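Side-chain contacts in importin subunit beta-1 (PDB 5OWU), which carries proteins into the nucleus together with importin alpha, the adaptor that recognises the classical nuclear localization signal of the cargo: residues A[519-522]-A[523-526]; A[541-544]-A[545-549]. All blocks are in the same frame, centred on the assembly; numbering follows the deposited sequence.

Contact 1: A[519-522]-A[523-526]; sequences SAFS and ALTT
Ala523 N donates to Ser519 O and Leu524 N to Ala520 O, two hydrogen bonds of 2.9 Å each along helix 516-530. One residue on, Phe521 O receives Thr525 N at 3.0 Å, and Thr525 OG1 adds a longer, weak bond to the same oxygen. Thr526 N donates to Ser522 O over 3.2 Å, and that carbonyl oxygen also takes a hydrogen bond from a water 3.0 Å away. The same water lies 2.8 Å from Thr526 OG1, which stands beside its own N (chi1 -65°). In the modelled conformer Ser522 OG, anti to its own N (chi1 -176°), is 3.0 Å from the water as well, but Ser522 has a second conformer and this leg is tentative. The apolar packing is looser: Leu524 CD1 comes obliquely to the Phe521 ring, 4.4 Å from CD1 of Phe521. From helix 496-507, Ala507 touches Phe521 and Leu503 touches Leu524, while Thr525 and Thr526 pack against Val579 and Ile478. In this turn of HEAT repeat 12 the water therefore gives Ser522 O a second donor and joins it to Thr526 OG1 across one turn, with Ser522 OG as a tentative third partner.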
loop_
_atom_site.group_PDB
_atom_site.type_symbol
_atom_site.label_atom_id
_atom_site.label_comp_id
_atom_site.label_asym_id
_atom_site.label_seq_id
_atom_site.Cartn_x
_atom_site.Cartn_y
_atom_site.Cartn_z
ATOM N N SER A 519 -21.510 -6.539 -2.775
ATOM C CA SER A 519 -21.282 -5.705 -3.948
ATOM C C SER A 519 -22.540 -4.936 -4.316
ATOM O O SER A 519 -22.477 -3.740 -4.637
ATOM C CB SER A 519 -20.805 -6.567 -5.119
ATOM O OG SER A 519 -19.546 -7.142 -4.811
ATOM N N ALA A 520 -23.704 -5.591 -4.232
ATOM C CA ALA A 520 -24.940 -4.882 -4.542
ATOM C C ALA A 520 -25.143 -3.729 -3.572
ATOM O O ALA A 520 -25.480 -2.610 -3.983
ATOM C CB ALA A 520 -26.130 -5.838 -4.501
ATOM N N PHE A 521 -24.890 -3.969 -2.281
ATOM C CA PHE A 521 -25.026 -2.877 -1.324
ATOM C C PHE A 521 -24.063 -1.752 -1.668
ATOM O O PHE A 521 -24.435 -0.569 -1.622
ATOM C CB PHE A 521 -24.801 -3.384 0.099
ATOM C CG PHE A 521 -26.035 -3.983 0.728
ATOM C CD1 PHE A 521 -27.045 -3.164 1.208
ATOM C CD2 PHE A 521 -26.180 -5.355 0.843
ATOM C CE1 PHE A 521 -28.178 -3.701 1.794
ATOM C CE2 PHE A 521 -27.312 -5.896 1.423
ATOM C CZ PHE A 521 -28.316 -5.061 1.900
ATOM N N SER A 522 -22.838 -2.099 -2.076
ATOM C CA SER A 522 -21.898 -1.054 -2.456
ATOM C C SER A 522 -22.455 -0.228 -3.607
ATOM O O SER A 522 -22.385 1.008 -3.579
ATOM C CB SER A 522 -20.544 -1.656 -2.827
ATOM O OG SER A 522 -19.615 -0.627 -3.110
ATOM N N ALA A 523 -23.052 -0.887 -4.608
ATOM C CA ALA A 523 -23.583 -0.131 -5.735
ATOM C C ALA A 523 -24.728 0.756 -5.282
ATOM O O ALA A 523 -24.845 1.902 -5.743
ATOM C CB ALA A 523 -24.026 -1.071 -6.857
ATOM N N LEU A 524 -25.531 0.283 -4.321
ATOM C CA LEU A 524 -26.597 1.131 -3.808
ATOM C C LEU A 524 -26.023 2.404 -3.210
ATOM O O LEU A 524 -26.583 3.493 -3.388
ATOM C CB LEU A 524 -27.439 0.377 -2.777
ATOM C CG LEU A 524 -28.405 -0.673 -3.337
ATOM C CD1 LEU A 524 -29.127 -1.345 -2.190
ATOM C CD2 LEU A 524 -29.399 -0.067 -4.312
ATOM N N THR A 525 -24.879 2.297 -2.534
ATOM C CA THR A 525 -24.267 3.497 -1.985
ATOM C C THR A 525 -23.943 4.473 -3.105
ATOM O O THR A 525 -24.287 5.661 -3.033
ATOM C CB THR A 525 -23.028 3.123 -1.177
ATOM O OG1 THR A 525 -23.436 2.332 -0.047
ATOM C CG2 THR A 525 -22.312 4.360 -0.678
ATOM N N THR A 526 -23.340 3.969 -4.184
ATOM C CA THR A 526 -23.093 4.814 -5.347
ATOM C C THR A 526 -24.395 5.434 -5.840
ATOM O O THR A 526 -24.461 6.646 -6.092
ATOM C CB THR A 526 -22.417 3.993 -6.453
ATOM O OG1 THR A 526 -21.124 3.565 -6.011
ATOM C CG2 THR A 526 -22.258 4.801 -7.726
HETATM O O HOH W 1 -19.685 2.205 -4.100
#

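Contact 2: A[541-544]-A[545-549]; sequences SIST and FVMDK
Helix 536-553 opens HEAT repeat 13, and this contact is a turn in the middle of the helix, where Ser541 to Thr544 accept i to i+4 bonds from Phe545 to Asp548. The straightest is Met547 N to Ser543 O, 3.1 Å long with 171° at the hydrogen; Val546 N makes a weak second bond to that oxygen besides its main one to Ile542 O. Beside this backbone the thioether of Met547 folds back: with CG next to its own N and a bend at chi3 (-55°), the methyl CE reaches Ser543 OG at 3.4 Å, closer than SD. Ser543 OG meets it by standing anti to the backbone N, chi1 174°. Ile542 and Val546 pair less closely, CG2 to CG1 at 4.3 Å. The ring of Phe545 has Ile542 O at its edge, near the ring plane. On the exposed flank Asp548 has two conformers; in the one described it runs side by side with Thr544, CG2 of Thr544 lying 3.8 Å from OD2 of Asp548. The same conformer puts OD1 of Asp548 3.1 Å from Thr544 O, a tentative approach of two acceptors with no hydrogen bond between them. Val583 and Leu580 of helix 563-586 touch Ser543 and Met547, respectively, while Ile504 and Ala507 of helix 496-507 touch Phe545. Across this turn, then, the hydrogen bonding is backbone alone, and the side chains meet by van der Waals contact, notably Met547 CE on Ser543 OG.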
loop_
_atom_site.group_PDB
_atom_site.type_symbol
_atom_site.label_atom_id
_atom_site.label_comp_id
_atom_site.label_asym_id
_atom_site.label_seq_id
_atom_site.Cartn_x
_atom_site.Cartn_y
_atom_site.Cartn_z
ATOM N N SER A 541 -36.837 4.908 -2.453
ATOM C CA SER A 541 -36.923 3.454 -2.484
ATOM C C SER A 541 -35.749 2.826 -1.751
ATOM O O SER A 541 -35.921 1.835 -1.029
ATOM C CB SER A 541 -36.992 2.946 -3.928
ATOM O OG SER A 541 -38.211 3.339 -4.526
ATOM N N ILE A 542 -34.549 3.392 -1.908
ATOM C CA ILE A 542 -33.388 2.834 -1.219
ATOM C C ILE A 542 -33.559 2.997 0.284
ATOM O O ILE A 542 -33.361 2.054 1.062
ATOM C CB ILE A 542 -32.087 3.495 -1.718
ATOM C CG1 ILE A 542 -31.885 3.219 -3.210
ATOM C CG2 ILE A 542 -30.885 2.977 -0.928
ATOM C CD1 ILE A 542 -30.756 4.027 -3.839
ATOM N N SER A 543 -33.975 4.191 0.710
ATOM C CA SER A 543 -34.094 4.459 2.138
ATOM C C SER A 543 -35.037 3.453 2.785
ATOM O O SER A 543 -34.654 2.710 3.702
ATOM C CB SER A 543 -34.582 5.892 2.348
ATOM O OG SER A 543 -34.840 6.146 3.716
ATOM N N THR A 544 -36.264 3.375 2.257
ATOM C CA THR A 544 -37.240 2.395 2.720
ATOM C C THR A 544 -36.636 1.003 2.768
ATOM O O THR A 544 -36.809 0.274 3.754
ATOM C CB THR A 544 -38.465 2.411 1.798
ATOM O OG1 THR A 544 -39.108 3.683 1.883
ATOM C CG2 THR A 544 -39.471 1.322 2.172
ATOM N N PHE A 545 -35.902 0.623 1.719
ATOM C CA PHE A 545 -35.383 -0.734 1.651
ATOM C C PHE A 545 -34.395 -0.996 2.778
ATOM O O PHE A 545 -34.458 -2.040 3.440
ATOM C CB PHE A 545 -34.726 -0.995 0.293
ATOM C CG PHE A 545 -33.811 -2.193 0.292
ATOM C CD1 PHE A 545 -34.327 -3.477 0.302
ATOM C CD2 PHE A 545 -32.440 -2.032 0.307
ATOM C CE1 PHE A 545 -33.484 -4.576 0.312
ATOM C CE2 PHE A 545 -31.597 -3.126 0.313
ATOM C CZ PHE A 545 -32.110 -4.390 0.319
ATOM N N VAL A 546 -33.480 -0.057 3.032
ATOM C CA VAL A 546 -32.402 -0.385 3.957
ATOM C C VAL A 546 -32.921 -0.386 5.389
ATOM O O VAL A 546 -32.639 -1.307 6.165
ATOM C CB VAL A 546 -31.197 0.559 3.767
ATOM C CG1 VAL A 546 -30.564 0.324 2.391
ATOM C CG2 VAL A 546 -31.587 2.025 3.962
ATOM N N MET A 547 -33.739 0.605 5.745
ATOM C CA MET A 547 -34.332 0.632 7.079
ATOM C C MET A 547 -35.090 -0.661 7.350
ATOM O O MET A 547 -34.761 -1.408 8.282
ATOM C CB MET A 547 -35.227 1.867 7.220
ATOM C CG MET A 547 -34.407 3.160 7.206
ATOM S SD MET A 547 -35.286 4.706 7.502
ATOM C CE MET A 547 -36.565 4.667 6.245
ATOM N N ASP A 548 -36.078 -0.975 6.504
ATOM C CA ASP A 548 -36.782 -2.247 6.622
ATOM C C ASP A 548 -35.793 -3.407 6.696
ATOM O O ASP A 548 -35.916 -4.297 7.546
ATOM C CB ASP A 548 -37.737 -2.426 5.439
ATOM C CG ASP A 548 -38.834 -1.365 5.395
ATOM O OD1 ASP A 548 -38.719 -0.343 6.104
ATOM O OD2 ASP A 548 -39.809 -1.550 4.634
ATOM N N LYS A 549 -34.782 -3.397 5.823
ATOM C CA LYS A 549 -33.854 -4.521 5.783
ATOM C C LYS A 549 -33.110 -4.653 7.099
ATOM O O LYS A 549 -32.914 -5.766 7.608
ATOM C CB LYS A 549 -32.872 -4.355 4.626
ATOM C CG LYS A 549 -32.052 -5.603 4.329
ATOM C CD LYS A 549 -32.916 -6.681 3.683
ATOM C CE LYS A 549 -32.137 -7.963 3.489
ATOM N NZ LYS A 549 -32.954 -9.025 2.836
#

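Contact 1 and contact 2 lie on successive helices, 516-530 and 536-553, in HEAT repeats 12 and 13, with centres about 13 Å apart. They join through aromatic and aliphatic groups: CE2 of Phe545 is 3.8 Å from CE1 of Phe521 and 3.9 Å from CD1 of Leu524. Helices 496-507 and 563-586 pack on both. Contact 1 is mostly buried, with its centre about 23 Å from the chain centre, whereas contact 2 is partly buried and about 34 Å out. Their chemistry differs too: a water bridges a backbone carbonyl and a threonine hydroxyl in 519-526, whereas in 541-549 the side chains meet by van der Waals contact alone.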